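Local coordinates for MUTM (fpg) protein (Thermus thermophilus, PDB 1EE8), which belongs to the MutM (Fpg) family, combining a strand-rich N-terminal domain with a helical H2TH domain and a zinc finger, at residues L16-T21 with L45-R50; Q20-V25 with A84-E89; A37-R42 with V62-H67; F74-T79 with R91-H96. One frame throughout, in Å; residues are numbered along the deposited sequence.

Interaction 1: L16-T21 with L45-R50; sequences LVLGQT and LEVDRR
The end of helix 3-17, with V17 and the first residue beyond it, L18, packs on strand 42-50 of the N-terminal beta domain, meeting L45, E46 and V47. V17 and V47 are the buried pair: their side chains cross at about a right angle, and the methyls CG2 of V17 and CG2 of V47 lie 3.7 Å apart. V17 CG2 takes the hindered place between backbone N and carbonyl carbon (chi1 -49°), which turns this methyl to the strand. The chain then leaves the helix in a type II turn from V17 to Q20, closed by Q20 N to V17 O at 2.9 Å, with G19 at positive phi. L18 lies along the strand backbone: CD1 of L18 rests 3.3 Å from the carbonyl O of L45, and CD2 of L18 lies 4.0 Å from CA of E46. This is where the strand is irregular, since L45 and E46 together face A57 in a classic beta bulge. The E46 carboxylate folds back along its own strand; OE2 makes a salt bridge with R14 of the helix, and OE1, through its anti lone pair, accepts from V47 N at 2.9 Å (149° at the hydrogen).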
loop_
_atom_site.group_PDB
_atom_site.type_symbol
_atom_site.label_atom_id
_atom_site.label_comp_id
_atom_site.label_asym_id
_atom_site.label_seq_id
_atom_site.Cartn_x
_atom_site.Cartn_y
_atom_site.Cartn_z
ATOM N N LEU A 16 -18.593 -8.679 14.662
ATOM C CA LEU A 16 -19.065 -7.610 13.791
ATOM C C LEU A 16 -18.282 -7.410 12.498
ATOM O O LEU A 16 -18.812 -6.853 11.541
ATOM C CB LEU A 16 -19.069 -6.280 14.557
ATOM C CG LEU A 16 -19.860 -6.192 15.863
ATOM C CD1 LEU A 16 -19.622 -4.829 16.519
ATOM C CD2 LEU A 16 -21.342 -6.410 15.575
ATOM N N VAL A 17 -17.033 -7.861 12.459
ATOM C CA VAL A 17 -16.211 -7.651 11.276
ATOM C C VAL A 17 -15.704 -8.899 10.570
ATOM O O VAL A 17 -15.308 -8.832 9.409
ATOM C CB VAL A 17 -14.991 -6.788 11.623
ATOM C CG1 VAL A 17 -15.436 -5.554 12.385
ATOM C CG2 VAL A 17 -13.997 -7.597 12.445
ATOM N N LEU A 18 -15.699 -10.030 11.266
ATOM C CA LEU A 18 -15.213 -11.271 10.682
ATOM C C LEU A 18 -15.838 -11.547 9.315
ATOM O O LEU A 18 -17.057 -11.525 9.164
ATOM C CB LEU A 18 -15.492 -12.435 11.637
ATOM C CG LEU A 18 -14.301 -13.145 12.288
ATOM C CD1 LEU A 18 -13.662 -14.079 11.279
ATOM C CD2 LEU A 18 -13.293 -12.137 12.803
ATOM N N GLY A 19 -14.994 -11.780 8.315
ATOM C CA GLY A 19 -15.491 -12.076 6.979
ATOM C C GLY A 19 -15.959 -10.892 6.154
ATOM O O GLY A 19 -16.326 -11.053 4.989
ATOM N N GLN A 20 -15.946 -9.705 6.750
ATOM C CA GLN A 20 -16.372 -8.488 6.059
ATOM C C GLN A 20 -15.249 -7.884 5.218
ATOM O O GLN A 20 -14.071 -7.976 5.570
ATOM C CB GLN A 20 -16.833 -7.440 7.079
ATOM C CG GLN A 20 -18.093 -7.801 7.841
ATOM C CD GLN A 20 -19.325 -7.148 7.253
ATOM O OE1 GLN A 20 -19.481 -5.922 7.300
ATOM N NE2 GLN A 20 -20.209 -7.964 6.684
ATOM N N THR A 21 -15.620 -7.254 4.112
ATOM C CA THR A 21 -14.640 -6.620 3.258
ATOM C C THR A 21 -14.280 -5.230 3.787
ATOM O O THR A 21 -15.150 -4.376 3.970
ATOM C CB THR A 21 -15.156 -6.465 1.812
ATOM O OG1 THR A 21 -15.324 -7.760 1.219
ATOM C CG2 THR A 21 -14.168 -5.657 0.982
ATOM N N LEU A 45 -10.118 -11.485 7.919
ATOM C CA LEU A 45 -10.124 -12.896 8.286
ATOM C C LEU A 45 -10.041 -13.147 9.786
ATOM O O LEU A 45 -10.481 -14.186 10.273
ATOM C CB LEU A 45 -8.972 -13.608 7.585
ATOM C CG LEU A 45 -8.965 -13.412 6.064
ATOM C CD1 LEU A 45 -7.831 -14.219 5.448
ATOM C CD2 LEU A 45 -10.307 -13.838 5.488
ATOM N N GLU A 46 -9.466 -12.199 10.519
ATOM C CA GLU A 46 -9.346 -12.334 11.964
ATOM C C GLU A 46 -8.925 -11.029 12.606
ATOM O O GLU A 46 -8.426 -10.123 11.934
ATOM C CB GLU A 46 -8.311 -13.401 12.323
ATOM C CG GLU A 46 -8.891 -14.750 12.687
ATOM C CD GLU A 46 -9.576 -14.773 14.048
ATOM O OE1 GLU A 46 -9.786 -13.693 14.651
ATOM O OE2 GLU A 46 -9.913 -15.886 14.508
ATOM N N VAL A 47 -9.144 -10.942 13.915
ATOM C CA VAL A 47 -8.752 -9.777 14.697
ATOM C C VAL A 47 -7.972 -10.362 15.868
ATOM O O VAL A 47 -8.553 -10.929 16.793
ATOM C CB VAL A 47 -9.970 -8.990 15.229
ATOM C CG1 VAL A 47 -9.500 -7.750 15.998
ATOM C CG2 VAL A 47 -10.871 -8.577 14.078
ATOM N N ASP A 48 -6.648 -10.266 15.800
ATOM C CA ASP A 48 -5.801 -10.800 16.856
ATOM C C ASP A 48 -5.310 -9.697 17.785
ATOM O O ASP A 48 -5.462 -8.506 17.502
ATOM C CB ASP A 48 -4.587 -11.521 16.266
ATOM C CG ASP A 48 -4.971 -12.673 15.356
ATOM O OD1 ASP A 48 -5.882 -13.446 15.714
ATOM O OD2 ASP A 48 -4.348 -12.806 14.282
ATOM N N ARG A 49 -4.734 -10.113 18.902
ATOM C CA ARG A 49 -4.183 -9.185 19.874
ATOM C C ARG A 49 -2.861 -9.734 20.351
ATOM O O ARG A 49 -2.746 -10.909 20.697
ATOM C CB ARG A 49 -5.101 -9.019 21.089
ATOM C CG ARG A 49 -4.493 -8.106 22.168
ATOM C CD ARG A 49 -5.263 -8.167 23.484
ATOM N NE ARG A 49 -5.220 -9.504 24.078
ATOM C CZ ARG A 49 -4.121 -10.074 24.559
ATOM N NH1 ARG A 49 -4.176 -11.294 25.073
ATOM N NH2 ARG A 49 -2.967 -9.425 24.538
ATOM N N ARG A 50 -1.854 -8.878 20.349
ATOM C CA ARG A 50 -0.538 -9.242 20.827
ATOM C C ARG A 50 -0.229 -8.075 21.751
ATOM O O ARG A 50 -0.155 -6.927 21.304
ATOM C CB ARG A 50 0.467 -9.298 19.677
ATOM C CG ARG A 50 1.818 -9.859 20.074
ATOM C CD ARG A 50 1.764 -11.363 20.270
ATOM N NE ARG A 50 3.061 -11.908 20.673
ATOM C CZ ARG A 50 3.523 -11.918 21.920
ATOM N NH1 ARG A 50 2.797 -11.415 22.910
ATOM N NH2 ARG A 50 4.720 -12.431 22.177
#

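Interaction 2: Q20-V25 with A84-E89; sequences QTLRQV and AALVLE
The R23 guanidinium lies with one face over the backbone of E89, whose CA sits 3.6 Å above the centre of the plane. Its plane and the E89 carboxylate are only 16° apart, yet the opposite charges do not pair, R23 NH2 being 5.7 Å from E89 OE2. The Q20 amide passes E89 obliquely, NE2 of Q20 near CG of E89, while OE1 of Q20 accepts from G90 N. One carboxylate oxygen does the gripping: E89 OE1 takes T21 OG1 at 3.1 Å, nearly head-on to its C-O bond, and T21 N at 3.2 Å from the anti side, tilted out of plane. T21 OG1 stands beside its own N (chi1 -66°), letting both donors reach the same oxygen. The strands run antiparallel with a classic beta bulge: R23 and Q24 both face V87, whose O receives weak bonds from their N atoms, while V87 N gives a firmer one to Q24 O at 2.8 Å. L22, V25, L86 and L88 share the buried face, where L22 CD1 touches L88 CD1 at 3.6 Å and V25 CG1 touches L86 CD1 at 3.7 Å. Strand 42-50 flanks strand 21-26 and strand 92-96 flanks strand 82-88; across the buried face, L22 packs on L58 and L86 on F56 of strand 53-58.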
loop_
_atom_site.group_PDB
_atom_site.type_symbol
_atom_site.label_atom_id
_atom_site.label_comp_id
_atom_site.label_asym_id
_atom_site.label_seq_id
_atom_site.Cartn_x
_atom_site.Cartn_y
_atom_site.Cartn_z
ATOM N N GLN A 20 -15.946 -9.705 6.750
ATOM C CA GLN A 20 -16.372 -8.488 6.059
ATOM C C GLN A 20 -15.249 -7.884 5.218
ATOM O O GLN A 20 -14.071 -7.976 5.570
ATOM C CB GLN A 20 -16.833 -7.440 7.079
ATOM C CG GLN A 20 -18.093 -7.801 7.841
ATOM C CD GLN A 20 -19.325 -7.148 7.253
ATOM O OE1 GLN A 20 -19.481 -5.922 7.300
ATOM N NE2 GLN A 20 -20.209 -7.964 6.684
ATOM N N THR A 21 -15.620 -7.254 4.112
ATOM C CA THR A 21 -14.640 -6.620 3.258
ATOM C C THR A 21 -14.280 -5.230 3.787
ATOM O O THR A 21 -15.150 -4.376 3.970
ATOM C CB THR A 21 -15.156 -6.465 1.812
ATOM O OG1 THR A 21 -15.324 -7.760 1.219
ATOM C CG2 THR A 21 -14.168 -5.657 0.982
ATOM N N LEU A 22 -13.001 -5.015 4.064
ATOM C CA LEU A 22 -12.561 -3.701 4.514
ATOM C C LEU A 22 -12.387 -2.909 3.218
ATOM O O LEU A 22 -11.354 -3.015 2.547
ATOM C CB LEU A 22 -11.236 -3.799 5.271
ATOM C CG LEU A 22 -10.542 -2.464 5.572
ATOM C CD1 LEU A 22 -11.414 -1.606 6.487
ATOM C CD2 LEU A 22 -9.186 -2.729 6.218
ATOM N N ARG A 23 -13.410 -2.141 2.854
ATOM C CA ARG A 23 -13.387 -1.354 1.620
ATOM C C ARG A 23 -12.383 -0.209 1.648
ATOM O O ARG A 23 -11.695 0.056 0.663
ATOM C CB ARG A 23 -14.780 -0.798 1.325
ATOM C CG ARG A 23 -15.833 -1.869 1.060
ATOM C CD ARG A 23 -17.203 -1.245 0.840
ATOM N NE ARG A 23 -18.177 -2.216 0.344
ATOM C CZ ARG A 23 -19.487 -1.990 0.256
ATOM N NH1 ARG A 23 -19.992 -0.821 0.635
ATOM N NH2 ARG A 23 -20.292 -2.935 -0.213
ATOM N N GLN A 24 -12.300 0.483 2.775
ATOM C CA GLN A 24 -11.360 1.583 2.865
ATOM C C GLN A 24 -11.044 2.006 4.287
ATOM O O GLN A 24 -11.803 1.744 5.212
ATOM C CB GLN A 24 -11.882 2.784 2.062
ATOM C CG GLN A 24 -13.407 2.856 1.919
ATOM C CD GLN A 24 -13.878 4.070 1.106
ATOM O OE1 GLN A 24 -15.077 4.248 0.877
ATOM N NE2 GLN A 24 -12.937 4.905 0.677
ATOM N N VAL A 25 -9.884 2.636 4.440
ATOM C CA VAL A 25 -9.432 3.158 5.715
ATOM C C VAL A 25 -9.333 4.635 5.414
ATOM O O VAL A 25 -8.416 5.088 4.722
ATOM C CB VAL A 25 -8.041 2.632 6.112
ATOM C CG1 VAL A 25 -7.680 3.140 7.506
ATOM C CG2 VAL A 25 -8.033 1.114 6.081
ATOM N N ALA A 84 -10.008 8.380 12.096
ATOM C CA ALA A 84 -10.020 7.516 10.923
ATOM C C ALA A 84 -11.255 6.637 10.956
ATOM O O ALA A 84 -11.891 6.495 11.991
ATOM C CB ALA A 84 -8.772 6.654 10.892
ATOM N N ALA A 85 -11.592 6.054 9.816
ATOM C CA ALA A 85 -12.750 5.177 9.762
ATOM C C ALA A 85 -12.432 3.967 8.903
ATOM O O ALA A 85 -11.867 4.105 7.820
ATOM C CB ALA A 85 -13.955 5.926 9.187
ATOM N N LEU A 86 -12.776 2.786 9.409
ATOM C CA LEU A 86 -12.583 1.545 8.682
ATOM C C LEU A 86 -13.959 1.277 8.092
ATOM O O LEU A 86 -14.880 0.878 8.806
ATOM C CB LEU A 86 -12.195 0.409 9.633
ATOM C CG LEU A 86 -10.710 0.167 9.914
ATOM C CD1 LEU A 86 -9.962 1.475 9.952
ATOM C CD2 LEU A 86 -10.548 -0.603 11.220
ATOM N N VAL A 87 -14.097 1.531 6.798
ATOM C CA VAL A 87 -15.364 1.342 6.112
ATOM C C VAL A 87 -15.504 -0.093 5.619
ATOM O O VAL A 87 -14.815 -0.502 4.689
ATOM C CB VAL A 87 -15.470 2.305 4.920
ATOM C CG1 VAL A 87 -16.790 2.118 4.203
ATOM C CG2 VAL A 87 -15.313 3.745 5.414
ATOM N N LEU A 88 -16.386 -0.849 6.267
ATOM C CA LEU A 88 -16.646 -2.239 5.903
ATOM C C LEU A 88 -17.885 -2.296 5.028
ATOM O O LEU A 88 -18.638 -1.326 4.940
ATOM C CB LEU A 88 -16.872 -3.088 7.151
ATOM C CG LEU A 88 -15.652 -3.509 7.973
ATOM C CD1 LEU A 88 -14.589 -2.433 7.980
ATOM C CD2 LEU A 88 -16.121 -3.828 9.376
ATOM N N GLU A 89 -18.113 -3.430 4.386
ATOM C CA GLU A 89 -19.275 -3.537 3.524
ATOM C C GLU A 89 -20.556 -3.439 4.345
ATOM O O GLU A 89 -21.515 -2.792 3.927
ATOM C CB GLU A 89 -19.233 -4.849 2.718
ATOM C CG GLU A 89 -19.512 -6.124 3.502
ATOM C CD GLU A 89 -19.359 -7.382 2.650
ATOM O OE1 GLU A 89 -18.208 -7.755 2.326
ATOM O OE2 GLU A 89 -20.392 -7.996 2.297
#

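Interaction 3: A37-R42 with V62-H67; sequences ALAEGR and VELVAH
A37 to A39 turn with helical backbone angles and approach the beginning of strand 62-67 without a hydrogen bond across; the closest CA atoms are those of A39 and L64, 6.3 Å apart. G41 then takes positive phi, and G41 and R42 together face L22 in a G1 beta bulge that starts strand 42-50. V62 fills the angle between this turn and R42. Its CG2 lies over one face of the R42 guanidinium, 3.4 Å above the plane and displaced toward the rim, 3.5 Å from NE of R42. The other methyl, CG1, is anti to the V62 backbone N (chi1 164°) and faces the turn, 4.1 Å from A39 CA. R42 reaches back across its own turn with an extended chain: NE gives a nearly straight bond to L38 O, 2.7 Å long with 168° at the hydrogen and almost in the guanidinium plane, while NH1 reaches E59 O. The contact lies in the N-terminal domain of the Fpg fold, where a second subunit meets it. There NH2 of R42 bonds to E40 O of the second subunit, R42 of that subunit returns the bond to E40 O here, and E40 forms a salt bridge with R108 of that subunit. A39 CB rests 4.3 Å from L64 CB, and L58 and L22 border A39 as well.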
loop_
_atom_site.group_PDB
_atom_site.type_symbol
_atom_site.label_atom_id
_atom_site.label_comp_id
_atom_site.label_asym_id
_atom_site.label_seq_id
_atom_site.Cartn_x
_atom_site.Cartn_y
_atom_site.Cartn_z
ATOM N N ALA A 37 -3.445 2.109 2.869
ATOM C CA ALA A 37 -3.996 1.727 1.563
ATOM C C ALA A 37 -3.724 0.249 1.283
ATOM O O ALA A 37 -4.434 -0.399 0.516
ATOM C CB ALA A 37 -3.389 2.585 0.457
ATOM N N LEU A 38 -2.694 -0.280 1.928
ATOM C CA LEU A 38 -2.320 -1.674 1.757
ATOM C C LEU A 38 -3.449 -2.603 2.181
ATOM O O LEU A 38 -3.641 -3.679 1.610
ATOM C CB LEU A 38 -1.079 -1.963 2.596
ATOM C CG LEU A 38 -0.021 -2.872 1.988
ATOM C CD1 LEU A 38 0.512 -2.233 0.725
ATOM C CD2 LEU A 38 1.095 -3.094 2.994
ATOM N N ALA A 39 -4.198 -2.171 3.187
ATOM C CA ALA A 39 -5.296 -2.954 3.744
ATOM C C ALA A 39 -6.617 -2.856 2.994
ATOM O O ALA A 39 -7.490 -3.706 3.162
ATOM C CB ALA A 39 -5.518 -2.539 5.202
ATOM N N GLU A 40 -6.766 -1.829 2.169
ATOM C CA GLU A 40 -8.016 -1.612 1.452
ATOM C C GLU A 40 -8.407 -2.651 0.403
ATOM O O GLU A 40 -7.572 -3.152 -0.359
ATOM C CB GLU A 40 -8.011 -0.211 0.836
ATOM C CG GLU A 40 -7.953 0.887 1.890
ATOM C CD GLU A 40 -7.995 2.281 1.292
ATOM O OE1 GLU A 40 -8.540 3.191 1.948
ATOM O OE2 GLU A 40 -7.478 2.471 0.173
ATOM N N GLY A 41 -9.697 -2.973 0.393
ATOM C CA GLY A 41 -10.234 -3.935 -0.544
ATOM C C GLY A 41 -9.882 -5.366 -0.205
ATOM O O GLY A 41 -9.653 -6.170 -1.095
ATOM N N ARG A 42 -9.838 -5.685 1.083
ATOM C CA ARG A 42 -9.501 -7.034 1.516
ATOM C C ARG A 42 -10.480 -7.465 2.595
ATOM O O ARG A 42 -10.951 -6.640 3.389
ATOM C CB ARG A 42 -8.079 -7.073 2.089
ATOM C CG ARG A 42 -6.983 -6.659 1.126
ATOM C CD ARG A 42 -5.655 -6.622 1.844
ATOM N NE ARG A 42 -4.579 -6.101 1.003
ATOM C CZ ARG A 42 -3.932 -6.799 0.071
ATOM N NH1 ARG A 42 -4.231 -8.065 -0.163
ATOM N NH2 ARG A 42 -2.972 -6.219 -0.623
ATOM N N VAL A 62 -1.859 -9.490 4.439
ATOM C CA VAL A 62 -1.683 -8.138 4.950
ATOM C C VAL A 62 -2.242 -8.028 6.367
ATOM O O VAL A 62 -3.147 -8.773 6.746
ATOM C CB VAL A 62 -2.421 -7.110 4.052
ATOM C CG1 VAL A 62 -2.578 -5.791 4.785
ATOM C CG2 VAL A 62 -1.646 -6.901 2.742
ATOM N N GLU A 63 -1.691 -7.107 7.150
ATOM C CA GLU A 63 -2.184 -6.874 8.499
ATOM C C GLU A 63 -2.317 -5.380 8.755
ATOM O O GLU A 63 -1.464 -4.587 8.354
ATOM C CB GLU A 63 -1.242 -7.472 9.558
ATOM C CG GLU A 63 -1.081 -8.982 9.488
ATOM C CD GLU A 63 -0.202 -9.538 10.601
ATOM O OE1 GLU A 63 0.977 -9.129 10.713
ATOM O OE2 GLU A 63 -0.692 -10.395 11.365
ATOM N N LEU A 64 -3.407 -4.994 9.403
ATOM C CA LEU A 64 -3.593 -3.603 9.758
ATOM C C LEU A 64 -3.383 -3.626 11.264
ATOM O O LEU A 64 -4.214 -4.136 12.015
ATOM C CB LEU A 64 -4.999 -3.119 9.413
ATOM C CG LEU A 64 -5.265 -1.632 9.677
ATOM C CD1 LEU A 64 -4.263 -0.771 8.916
ATOM C CD2 LEU A 64 -6.683 -1.293 9.250
ATOM N N VAL A 65 -2.244 -3.106 11.696
ATOM C CA VAL A 65 -1.930 -3.090 13.108
ATOM C C VAL A 65 -2.403 -1.787 13.715
ATOM O O VAL A 65 -2.199 -0.714 13.142
ATOM C CB VAL A 65 -0.409 -3.264 13.339
ATOM C CG1 VAL A 65 -0.083 -3.170 14.832
ATOM C CG2 VAL A 65 0.035 -4.605 12.781
ATOM N N ALA A 66 -3.051 -1.888 14.867
ATOM C CA ALA A 66 -3.548 -0.710 15.546
ATOM C C ALA A 66 -3.012 -0.624 16.963
ATOM O O ALA A 66 -3.040 -1.600 17.716
ATOM C CB ALA A 66 -5.085 -0.713 15.567
ATOM N N HIS A 67 -2.506 0.553 17.304
ATOM C CA HIS A 67 -1.994 0.831 18.636
ATOM C C HIS A 67 -2.901 1.943 19.140
ATOM O O HIS A 67 -2.931 3.028 18.570
ATOM C CB HIS A 67 -0.540 1.309 18.576
ATOM C CG HIS A 67 -0.075 1.962 19.838
ATOM N ND1 HIS A 67 -0.121 1.330 21.063
ATOM C CD2 HIS A 67 0.404 3.207 20.075
ATOM C CE1 HIS A 67 0.308 2.157 22.000
ATOM N NE2 HIS A 67 0.632 3.303 21.426
#

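Interaction 4: F74-T79 with R91-H96; sequences FRLEPT and RTLYFH
F74 and F95 form a non-hydrogen-bonded antiparallel pair, and R75 and Y94 the hydrogen-bonded one beside it, with R75 N to Y94 O at 2.7 Å and Y94 N to R75 O at 2.9 Å. Past R75 direct pairing stops, and a water donates to both L76 O and T92 O. On the buried face the F74 and F95 rings meet obliquely, planes 56° apart, CD2 of F95 lying over the F74 ring near its rim. Just past the strand end, L76 CD2 touches L93 CD2 at 3.8 Å. On the face of R75 and Y94, the Y94 ring is sandwiched: T92 CG2 covers one side and P78 the opposite side, where P78 CD makes a CH-pi contact 3.8 Å from the centroid of the Y94 ring. Further along, the R75 chain bends at chi2 (-61°) and brings its guanidinium over H96, NH1 of R75 being 3.6 Å from CD2 of H96. At the edge of the same imidazole T79 OG1 lies 2.6 Å from H96 ND1, a short hydrogen bond in which either atom may be the donor. With a partner near its plane at ND1 and a guanidinium over its face, the H96 ring is probably restrained in its rotation, and T79 is tied to the end of strand 92-96.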
loop_
_atom_site.group_PDB
_atom_site.type_symbol
_atom_site.label_atom_id
_atom_site.label_comp_id
_atom_site.label_asym_id
_atom_site.label_seq_id
_atom_site.Cartn_x
_atom_site.Cartn_y
_atom_site.Cartn_z
ATOM N N PHE A 74 -11.813 2.021 19.180
ATOM C CA PHE A 74 -12.691 1.852 18.029
ATOM C C PHE A 74 -14.112 1.997 18.550
ATOM O O PHE A 74 -14.442 1.428 19.584
ATOM C CB PHE A 74 -12.494 0.465 17.409
ATOM C CG PHE A 74 -11.226 0.337 16.623
ATOM C CD1 PHE A 74 -11.118 0.913 15.362
ATOM C CD2 PHE A 74 -10.115 -0.297 17.169
ATOM C CE1 PHE A 74 -9.916 0.864 14.652
ATOM C CE2 PHE A 74 -8.910 -0.350 16.468
ATOM C CZ PHE A 74 -8.812 0.232 15.207
ATOM N N ARG A 75 -14.937 2.773 17.849
ATOM C CA ARG A 75 -16.327 2.994 18.244
ATOM C C ARG A 75 -17.264 2.630 17.082
ATOM O O ARG A 75 -16.858 2.642 15.922
ATOM C CB ARG A 75 -16.549 4.465 18.622
ATOM C CG ARG A 75 -15.729 4.972 19.807
ATOM C CD ARG A 75 -16.057 4.192 21.066
ATOM N NE ARG A 75 -15.227 4.591 22.199
ATOM C CZ ARG A 75 -15.381 5.718 22.884
ATOM N NH1 ARG A 75 -14.572 5.991 23.900
ATOM N NH2 ARG A 75 -16.349 6.560 22.561
ATOM N N LEU A 76 -18.512 2.303 17.401
ATOM C CA LEU A 76 -19.491 1.959 16.374
ATOM C C LEU A 76 -20.211 3.196 15.817
ATOM O O LEU A 76 -20.910 3.122 14.798
ATOM C CB LEU A 76 -20.488 0.941 16.934
ATOM C CG LEU A 76 -19.792 -0.352 17.392
ATOM C CD1 LEU A 76 -20.830 -1.385 17.808
ATOM C CD2 LEU A 76 -18.929 -0.899 16.261
ATOM N N GLU A 77 -20.029 4.330 16.490
ATOM C CA GLU A 77 -20.606 5.609 16.063
ATOM C C GLU A 77 -19.488 6.647 16.059
ATOM O O GLU A 77 -18.604 6.604 16.906
ATOM C CB GLU A 77 -21.706 6.074 17.020
ATOM C CG GLU A 77 -23.084 6.031 16.408
ATOM C CD GLU A 77 -23.893 4.860 16.901
ATOM O OE1 GLU A 77 -23.349 3.730 16.920
ATOM O OE2 GLU A 77 -25.079 5.067 17.264
ATOM N N PRO A 78 -19.519 7.593 15.115
ATOM C CA PRO A 78 -18.463 8.610 15.066
ATOM C C PRO A 78 -18.477 9.548 16.277
ATOM O O PRO A 78 -19.520 9.776 16.890
ATOM C CB PRO A 78 -18.730 9.322 13.740
ATOM C CG PRO A 78 -20.218 9.200 13.589
ATOM C CD PRO A 78 -20.523 7.806 14.055
ATOM N N THR A 79 -17.307 10.072 16.622
ATOM C CA THR A 79 -17.166 10.969 17.759
ATOM C C THR A 79 -16.504 12.266 17.300
ATOM O O THR A 79 -15.947 12.336 16.208
ATOM C CB THR A 79 -16.264 10.360 18.856
ATOM O OG1 THR A 79 -14.908 10.335 18.390
ATOM C CG2 THR A 79 -16.701 8.949 19.195
ATOM N N ARG A 91 -20.742 -2.240 7.669
ATOM C CA ARG A 91 -20.750 -1.136 8.618
ATOM C C ARG A 91 -19.414 -0.414 8.654
ATOM O O ARG A 91 -18.510 -0.722 7.886
ATOM C CB ARG A 91 -21.074 -1.637 10.022
ATOM C CG ARG A 91 -20.112 -2.692 10.536
ATOM C CD ARG A 91 -19.986 -2.620 12.043
ATOM N NE ARG A 91 -21.271 -2.654 12.741
ATOM C CZ ARG A 91 -22.078 -3.709 12.788
ATOM N NH1 ARG A 91 -21.745 -4.837 12.170
ATOM N NH2 ARG A 91 -23.209 -3.646 13.478
ATOM N N THR A 92 -19.298 0.535 9.572
ATOM C CA THR A 92 -18.079 1.323 9.708
ATOM C C THR A 92 -17.591 1.384 11.152
ATOM O O THR A 92 -18.393 1.501 12.082
ATOM C CB THR A 92 -18.325 2.754 9.179
ATOM O OG1 THR A 92 -18.553 2.693 7.768
ATOM C CG2 THR A 92 -17.123 3.667 9.442
ATOM N N LEU A 93 -16.276 1.288 11.331
ATOM C CA LEU A 93 -15.662 1.370 12.650
ATOM C C LEU A 93 -14.933 2.710 12.703
ATOM O O LEU A 93 -14.209 3.055 11.767
ATOM C CB LEU A 93 -14.640 0.242 12.849
ATOM C CG LEU A 93 -15.104 -1.196 12.619
ATOM C CD1 LEU A 93 -13.965 -2.151 12.937
ATOM C CD2 LEU A 93 -16.310 -1.492 13.512
ATOM N N TYR A 94 -15.107 3.461 13.783
ATOM C CA TYR A 94 -14.446 4.761 13.893
ATOM C C TYR A 94 -13.341 4.747 14.938
ATOM O O TYR A 94 -13.547 4.275 16.054
ATOM C CB TYR A 94 -15.459 5.850 14.249
ATOM C CG TYR A 94 -16.640 5.893 13.309
ATOM C CD1 TYR A 94 -17.797 5.167 13.582
ATOM C CD2 TYR A 94 -16.590 6.640 12.130
ATOM C CE1 TYR A 94 -18.886 5.182 12.704
ATOM C CE2 TYR A 94 -17.668 6.659 11.241
ATOM C CZ TYR A 94 -18.814 5.927 11.540
ATOM O OH TYR A 94 -19.881 5.944 10.673
ATOM N N PHE A 95 -12.173 5.262 14.560
ATOM C CA PHE A 95 -11.032 5.317 15.457
ATOM C C PHE A 95 -11.061 6.654 16.206
ATOM O O PHE A 95 -10.664 7.694 15.689
ATOM C CB PHE A 95 -9.731 5.151 14.661
ATOM C CG PHE A 95 -8.494 5.060 15.520
ATOM C CD1 PHE A 95 -7.558 6.089 15.524
ATOM C CD2 PHE A 95 -8.273 3.953 16.328
ATOM C CE1 PHE A 95 -6.412 6.021 16.324
ATOM C CE2 PHE A 95 -7.131 3.870 17.138
ATOM C CZ PHE A 95 -6.197 4.910 17.135
ATOM N N HIS A 96 -11.579 6.590 17.422
ATOM C CA HIS A 96 -11.714 7.725 18.319
ATOM C C HIS A 96 -10.376 7.894 19.031
ATOM O O HIS A 96 -9.854 6.934 19.596
ATOM C CB HIS A 96 -12.809 7.405 19.340
ATOM C CG HIS A 96 -12.893 8.379 20.473
ATOM N ND1 HIS A 96 -13.307 9.684 20.307
ATOM C CD2 HIS A 96 -12.615 8.236 21.790
ATOM C CE1 HIS A 96 -13.283 10.302 21.472
ATOM N NE2 HIS A 96 -12.866 9.447 22.389
HETATM O O HOH W 1 -20.914 0.932 13.137
#

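In the fold
All four contacts belong to the N-terminal domain, and none includes the cysteines that bind the zinc ion. Interactions 1 and 2 share Q20 and T21, their centres about 12 Å apart. V17 joins three of the contacts, its CG1 lying 3.5 Å from L88 CD2 of interaction 2 and 3.7 Å from L93 CD1 of interaction 4. Backbone bonding carries the sheet onward: L22 N to R42 O (2.7 Å) links interactions 2 and 3, and L86 N to L93 O (2.8 Å) links 2 and 4. Strands 62-67 and 73-75, far apart in strand order, meet where A66 CB lies 3.9 Å from F74 CZ, consistent with a sheet folded over into the beta sandwich of Fpg proteins.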